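Local coordinates for amidase, hydantoinase/carbamoylase family (Burkholderia vietnamiensis, PDB 5I4M), which probably hydrolyses N-carbamoyl-L-amino acids as a two-zinc amidase of the peptidase M20 family, at residues A[271-274]-A[275-279]; A[310-313]-A[314-317]; A[373-376]-A[377-381]. All coordinates share one frame; numbering follows the deposited sequence.

Overall arrangement
Contacts 1 and 2 belong to the dimerisation domain of the M20 fold and touch each other: H277 at the end of helix 259-276 packs on V315 in the first turn of helix 313-334, with the contact centres about 12 Å apart. One closes a helix and the other opens one, and both mix buried imidazole packing with acidic side chains nearer the surface. Contact 3, centred about 8 Å from the middle of the chain, is almost wholly buried; there a strand end turns through glycines onto the bound 3-phosphoglyceric acid, and the contact across the turn is made by hydroxyl, imidazole and backbone groups rather than by acidic side chains. Contacts 1 and 3, about 20 Å apart between centres, both reach the second subunit.

Contact 1 (A[271-274]-A[275-279]); sequences NRIG and LDHAP
R272 and D276 meet on the outer side of the last turn of helix 259-276, where the chain passes from this helix of the M20 dimerisation domain into a loop. Their side chains run at about a right angle, the guanidinium and carboxylate planes 38° apart. The salt bridge joining them is long: R272 NE reaches D276 OD1 at 3.3 Å, a weak hydrogen bond at the guanidinium edge. The arginine chain bends at chi2 and chi3, which brings one face of the guanidinium over L275 CD1 while NH1 lies 3.4 Å from L275 CB. That same methyl, CD1, meets N271 ND2 at 3.4 Å, and N271 and L275 both pack on M253 of the second subunit. On the inner side, I273 and H277 lie side by side, facing helix 313-334. Near the helix end L275 N bonds to N271 O and D276 N to R272 O, whereas H277 N bonds three residues back, to G274 O. With CG anti to its carbonyl carbon (chi1 -59°), H277 turns its ring back along the helix, and NE2 is hydrogen-bonded to K318 NZ of helix 313-334. H277 ND1 donates in its ring plane to I273 O, 2.7 Å away and nearly straight at 169°.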
loop_
_atom_site.group_PDB
_atom_site.type_symbol
_atom_site.label_atom_id
_atom_site.label_comp_id
_atom_site.label_asym_id
_atom_site.label_seq_id
_atom_site.Cartn_x
_atom_site.Cartn_y
_atom_site.Cartn_z
ATOM N N ASN A 271 -14.037 -1.344 -12.973
ATOM C CA ASN A 271 -14.062 -0.402 -14.087
ATOM C C ASN A 271 -15.056 -0.852 -15.146
ATOM O O ASN A 271 -15.863 -0.053 -15.642
ATOM C CB ASN A 271 -12.660 -0.262 -14.677
ATOM C CG ASN A 271 -12.600 0.738 -15.821
ATOM O OD1 ASN A 271 -12.568 1.956 -15.606
ATOM N ND2 ASN A 271 -12.570 0.230 -17.039
ATOM N N ARG A 272 -15.040 -2.144 -15.480
ATOM C CA ARG A 272 -15.979 -2.650 -16.473
ATOM C C ARG A 272 -17.420 -2.396 -16.043
ATOM O O ARG A 272 -18.261 -1.981 -16.852
ATOM C CB ARG A 272 -15.733 -4.143 -16.687
ATOM C CG ARG A 272 -16.517 -4.756 -17.811
ATOM C CD ARG A 272 -15.920 -4.345 -19.130
ATOM N NE ARG A 272 -16.657 -3.261 -19.767
ATOM C CZ ARG A 272 -16.121 -2.417 -20.642
ATOM N NH1 ARG A 272 -16.864 -1.463 -21.185
ATOM N NH2 ARG A 272 -14.833 -2.515 -20.958
ATOM N N ILE A 273 -17.722 -2.634 -14.766
ATOM C CA ILE A 273 -19.079 -2.407 -14.271
ATOM C C ILE A 273 -19.450 -0.934 -14.391
ATOM O O ILE A 273 -20.569 -0.591 -14.794
ATOM C CB ILE A 273 -19.204 -2.927 -12.829
ATOM C CG1 ILE A 273 -19.166 -4.456 -12.853
ATOM C CG2 ILE A 273 -20.475 -2.385 -12.155
ATOM C CD1 ILE A 273 -19.131 -5.116 -11.483
ATOM N N GLY A 274 -18.517 -0.038 -14.069
ATOM C CA GLY A 274 -18.770 1.379 -14.302
ATOM C C GLY A 274 -19.118 1.664 -15.753
ATOM O O GLY A 274 -20.126 2.309 -16.058
ATOM N N LEU A 275 -18.304 1.152 -16.675
ATOM C CA LEU A 275 -18.538 1.437 -18.083
ATOM C C LEU A 275 -19.789 0.735 -18.605
ATOM O O LEU A 275 -20.418 1.218 -19.555
ATOM C CB LEU A 275 -17.310 1.037 -18.896
ATOM C CG LEU A 275 -16.033 1.807 -18.581
ATOM C CD1 LEU A 275 -14.857 1.203 -19.347
ATOM C CD2 LEU A 275 -16.215 3.275 -18.950
ATOM N N ASP A 276 -20.172 -0.393 -18.003
ATOM C CA ASP A 276 -21.357 -1.105 -18.474
ATOM C C ASP A 276 -22.650 -0.392 -18.105
ATOM O O ASP A 276 -23.721 -0.800 -18.569
ATOM C CB ASP A 276 -21.388 -2.528 -17.915
ATOM C CG ASP A 276 -20.466 -3.482 -18.666
ATOM O OD1 ASP A 276 -19.970 -3.125 -19.756
ATOM O OD2 ASP A 276 -20.249 -4.604 -18.165
ATOM N N HIS A 277 -22.586 0.639 -17.276
ATOM C CA HIS A 277 -23.765 1.385 -16.856
ATOM C C HIS A 277 -23.588 2.853 -17.200
ATOM O O HIS A 277 -23.944 3.752 -16.439
ATOM C CB HIS A 277 -24.037 1.140 -15.373
ATOM C CG HIS A 277 -24.247 -0.309 -15.068
ATOM N ND1 HIS A 277 -23.208 -1.162 -14.759
ATOM C CD2 HIS A 277 -25.360 -1.080 -15.132
ATOM C CE1 HIS A 277 -23.678 -2.387 -14.595
ATOM N NE2 HIS A 277 -24.981 -2.365 -14.820
ATOM N N ALA A 278 -23.019 3.090 -18.378
ATOM C CA ALA A 278 -22.881 4.433 -18.912
ATOM C C ALA A 278 -24.254 4.967 -19.336
ATOM O O ALA A 278 -25.161 4.192 -19.651
ATOM C CB ALA A 278 -21.918 4.425 -20.100
ATOM N N PRO A 279 -24.435 6.292 -19.366
ATOM C CA PRO A 279 -23.406 7.311 -19.137
ATOM C C PRO A 279 -23.178 7.730 -17.692
ATOM O O PRO A 279 -22.238 8.478 -17.440
ATOM C CB PRO A 279 -23.940 8.503 -19.931
ATOM C CG PRO A 279 -25.405 8.374 -19.812
ATOM C CD PRO A 279 -25.671 6.884 -19.903
#

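Contact 2 (A[310-313]-A[314-317]); sequences HPDD and AVLA
V315 presses a methyl squarely onto the imidazole of H310, and this is the tight part of the contact. V315 CG1 lies 3.5 Å from the centroid of the H310 ring and only 10° off its normal, a CH-pi contact over the centre of one face. The opposite face carries P311 CD, offset toward the rim. The ring is further fixed at its edge, where H310 ND1 accepts from D312 N (3.0 Å) nearly in the ring plane. L316, also buried, sets its CB 4.1 Å from H310 CB and reaches on to R235 of strand 225-242.

Toward the surface the packing gives way to polar contacts at the helix start. D312, with CG anti to the backbone N (chi1 -179°), swings OD1 over the first turn, where V315 N donates at 3.0 Å to the anti lone pair of D312 OD1. A second bond, from A314 N to D312 OD1, is weak, bent to 116°. A314 itself is exposed, its CB beside that carboxylate, while D313 points away and bonds through OD1 to Y345 OH. D312 is thus the N-cap at the start of helix 313-334, a short loop after strand 297-310 of the dimerisation domain.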
loop_
_atom_site.group_PDB
_atom_site.type_symbol
_atom_site.label_atom_id
_atom_site.label_comp_id
_atom_site.label_asym_id
_atom_site.label_seq_id
_atom_site.Cartn_x
_atom_site.Cartn_y
_atom_site.Cartn_z
ATOM N N HIS A 310 -24.619 5.745 -8.827
ATOM C CA HIS A 310 -25.508 5.929 -9.970
ATOM C C HIS A 310 -26.704 6.759 -9.531
ATOM O O HIS A 310 -27.124 6.671 -8.368
ATOM C CB HIS A 310 -25.977 4.578 -10.548
ATOM C CG HIS A 310 -26.493 4.675 -11.950
ATOM N ND1 HIS A 310 -27.792 5.031 -12.242
ATOM C CD2 HIS A 310 -25.879 4.485 -13.143
ATOM C CE1 HIS A 310 -27.957 5.065 -13.551
ATOM N NE2 HIS A 310 -26.811 4.735 -14.123
ATOM N N PRO A 311 -27.275 7.571 -10.428
ATOM C CA PRO A 311 -28.463 8.357 -10.058
ATOM C C PRO A 311 -29.735 7.541 -9.953
ATOM O O PRO A 311 -30.751 8.082 -9.502
ATOM C CB PRO A 311 -28.580 9.378 -11.196
ATOM C CG PRO A 311 -27.870 8.708 -12.367
ATOM C CD PRO A 311 -26.723 7.989 -11.731
ATOM N N ASP A 312 -29.726 6.285 -10.380
ATOM C CA ASP A 312 -30.905 5.433 -10.328
ATOM C C ASP A 312 -30.644 4.279 -9.369
ATOM O O ASP A 312 -29.686 3.525 -9.555
ATOM C CB ASP A 312 -31.264 4.917 -11.719
ATOM C CG ASP A 312 -32.499 4.061 -11.699
ATOM O OD1 ASP A 312 -32.383 2.890 -11.299
ATOM O OD2 ASP A 312 -33.586 4.561 -12.056
ATOM N N ASP A 313 -31.512 4.131 -8.361
ATOM C CA ASP A 313 -31.286 3.123 -7.324
ATOM C C ASP A 313 -31.267 1.709 -7.904
ATOM O O ASP A 313 -30.466 0.864 -7.483
ATOM C CB ASP A 313 -32.361 3.245 -6.237
ATOM C CG ASP A 313 -31.961 2.567 -4.932
ATOM O OD1 ASP A 313 -30.809 2.745 -4.487
ATOM O OD2 ASP A 313 -32.797 1.838 -4.357
ATOM N N ALA A 314 -32.133 1.432 -8.880
ATOM C CA ALA A 314 -32.180 0.091 -9.459
ATOM C C ALA A 314 -30.900 -0.231 -10.226
ATOM O O ALA A 314 -30.417 -1.371 -10.191
ATOM C CB ALA A 314 -33.401 -0.049 -10.371
ATOM N N VAL A 315 -30.350 0.747 -10.948
ATOM C CA VAL A 315 -29.102 0.507 -11.666
ATOM C C VAL A 315 -27.954 0.335 -10.686
ATOM O O VAL A 315 -27.066 -0.503 -10.885
ATOM C CB VAL A 315 -28.823 1.645 -12.662
ATOM C CG1 VAL A 315 -27.519 1.385 -13.394
ATOM C CG2 VAL A 315 -29.980 1.761 -13.643
ATOM N N LEU A 316 -27.947 1.127 -9.616
ATOM C CA LEU A 316 -26.918 0.959 -8.594
ATOM C C LEU A 316 -27.018 -0.420 -7.953
ATOM O O LEU A 316 -25.997 -1.032 -7.636
ATOM C CB LEU A 316 -27.035 2.069 -7.548
ATOM C CG LEU A 316 -26.064 2.108 -6.368
ATOM C CD1 LEU A 316 -24.633 2.223 -6.874
ATOM C CD2 LEU A 316 -26.411 3.285 -5.459
ATOM N N ALA A 317 -28.239 -0.940 -7.780
ATOM C CA ALA A 317 -28.379 -2.288 -7.233
ATOM C C ALA A 317 -27.882 -3.342 -8.220
ATOM O O ALA A 317 -27.321 -4.370 -7.814
ATOM C CB ALA A 317 -29.833 -2.545 -6.839
#

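Contact 3 (A[373-376]-A[377-381]); sequences IVSG and AGHDA. With 3PG (3-phosphoglyceric acid), chain E.
A single hydroxyl, S375 OG, bridges two residues of the turn that follows its own strand: it donates to A377 O at 2.7 Å and accepts from H379 NE2 at 2.8 Å. The serine reaches both because OG stands anti to the backbone N (chi1 174°), which carries it from the end of strand 370-375 toward A377 O and H379. It approaches the carbonyl of A377 tilted out of the carbonyl plane. H379 meets OG with the edge of its ring, in plane, yet the N-H points poorly, at 122°, and the bond is weak. The buried OG thus has two partners, A377 O and H379 NE2: its own proton goes to the carbonyl, which leaves the oxygen to accept from the imidazole.

Beyond this pair, the turn faces the ligand. G378 N donates to O2 of the 3-phosphoglyceric acid at 2.7 Å and 168°, a short and nearly straight bond, and A377 CB lies 3.4 Å from the same oxygen. The acid lies directly against the backbone of G378. H379 CE1 comes to 3.3 Å from phosphate oxygen O4P, while its ring meets that of the zinc ligand H211 with the planes steeply inclined. R309 NH1 bonds both G376 O and the ligand, to which H247 NE2 and N296 ND2 of the second subunit also bond. This glycine-rich turn between strand 370-375 and helix 380-384 is a wall of the ligand pocket beside the two-zinc centre of this M20-family amidase.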
loop_
_atom_site.group_PDB
_atom_site.type_symbol
_atom_site.label_atom_id
_atom_site.label_comp_id
_atom_site.label_asym_id
_atom_site.label_seq_id
_atom_site.Cartn_x
_atom_site.Cartn_y
_atom_site.Cartn_z
ATOM N N ILE A 373 -29.009 20.563 -12.039
ATOM C CA ILE A 373 -27.902 19.616 -12.045
ATOM C C ILE A 373 -28.063 18.596 -10.921
ATOM O O ILE A 373 -28.679 18.865 -9.883
ATOM C CB ILE A 373 -26.552 20.365 -11.950
ATOM C CG1 ILE A 373 -25.390 19.421 -12.266
ATOM C CG2 ILE A 373 -26.416 21.027 -10.587
ATOM C CD1 ILE A 373 -24.110 20.142 -12.720
ATOM N N VAL A 374 -27.512 17.402 -11.151
ATOM C CA VAL A 374 -27.512 16.310 -10.185
ATOM C C VAL A 374 -26.119 16.207 -9.579
ATOM O O VAL A 374 -25.119 16.147 -10.306
ATOM C CB VAL A 374 -27.926 14.984 -10.848
ATOM C CG1 VAL A 374 -27.877 13.823 -9.833
ATOM C CG2 VAL A 374 -29.319 15.115 -11.460
ATOM N N SER A 375 -26.046 16.209 -8.253
ATOM C CA SER A 375 -24.751 16.102 -7.586
ATOM C C SER A 375 -24.168 14.701 -7.762
ATOM O O SER A 375 -24.830 13.696 -7.472
ATOM C CB SER A 375 -24.897 16.432 -6.100
ATOM O OG SER A 375 -23.680 16.213 -5.398
ATOM N N GLY A 376 -22.918 14.637 -8.221
ATOM C CA GLY A 376 -22.257 13.364 -8.417
ATOM C C GLY A 376 -21.541 12.911 -7.163
ATOM O O GLY A 376 -21.261 11.720 -6.986
ATOM N N ALA A 377 -21.222 13.861 -6.290
ATOM C CA ALA A 377 -20.633 13.543 -4.998
ATOM C C ALA A 377 -21.713 13.499 -3.926
ATOM O O ALA A 377 -22.843 13.958 -4.125
ATOM C CB ALA A 377 -19.568 14.574 -4.613
ATOM N N GLY A 378 -21.353 12.923 -2.788
ATOM C CA GLY A 378 -22.173 13.023 -1.602
ATOM C C GLY A 378 -21.820 14.273 -0.815
ATOM O O GLY A 378 -20.695 14.768 -0.866
ATOM N N HIS A 379 -22.811 14.787 -0.091
ATOM C CA HIS A 379 -22.633 15.958 0.749
ATOM C C HIS A 379 -23.439 15.766 2.016
ATOM O O HIS A 379 -24.399 15.000 2.043
ATOM C CB HIS A 379 -23.081 17.228 0.029
ATOM C CG HIS A 379 -22.479 17.368 -1.324
ATOM N ND1 HIS A 379 -21.188 17.814 -1.513
ATOM C CD2 HIS A 379 -22.966 17.076 -2.552
ATOM C CE1 HIS A 379 -20.915 17.809 -2.806
ATOM N NE2 HIS A 379 -21.978 17.372 -3.459
ATOM N N ASP A 380 -23.044 16.479 3.070
ATOM C CA ASP A 380 -23.841 16.447 4.286
ATOM C C ASP A 380 -25.292 16.815 4.004
ATOM O O ASP A 380 -26.200 16.260 4.628
ATOM C CB ASP A 380 -23.220 17.366 5.332
ATOM C CG ASP A 380 -21.824 16.915 5.724
ATOM O OD1 ASP A 380 -21.712 15.819 6.305
ATOM O OD2 ASP A 380 -20.837 17.645 5.456
ATOM N N ALA A 381 -25.526 17.702 3.028
ATOM C CA ALA A 381 -26.889 18.052 2.642
ATOM C C ALA A 381 -27.718 16.831 2.237
ATOM O O ALA A 381 -28.946 16.845 2.389
ATOM C CB ALA A 381 -26.862 19.064 1.497
HETATM C C1 3PG E . -17.943 11.535 -1.877
HETATM O O1 3PG E . -16.923 10.910 -2.218
HETATM O O2 3PG E . -18.854 11.832 -2.681
HETATM C C2 3PG E . -18.068 11.937 -0.436
HETATM O O3 3PG E . -19.445 12.194 -0.109
HETATM C C3 3PG E . -17.263 13.198 -0.225
HETATM O O1P 3PG E . -17.840 14.259 -0.989
HETATM P P 3PG E . -16.966 15.617 -1.257
HETATM O O2P 3PG E . -16.339 15.989 0.065
HETATM O O3P 3PG E . -15.936 15.185 -2.291
HETATM O O4P 3PG E . -18.016 16.634 -1.740
#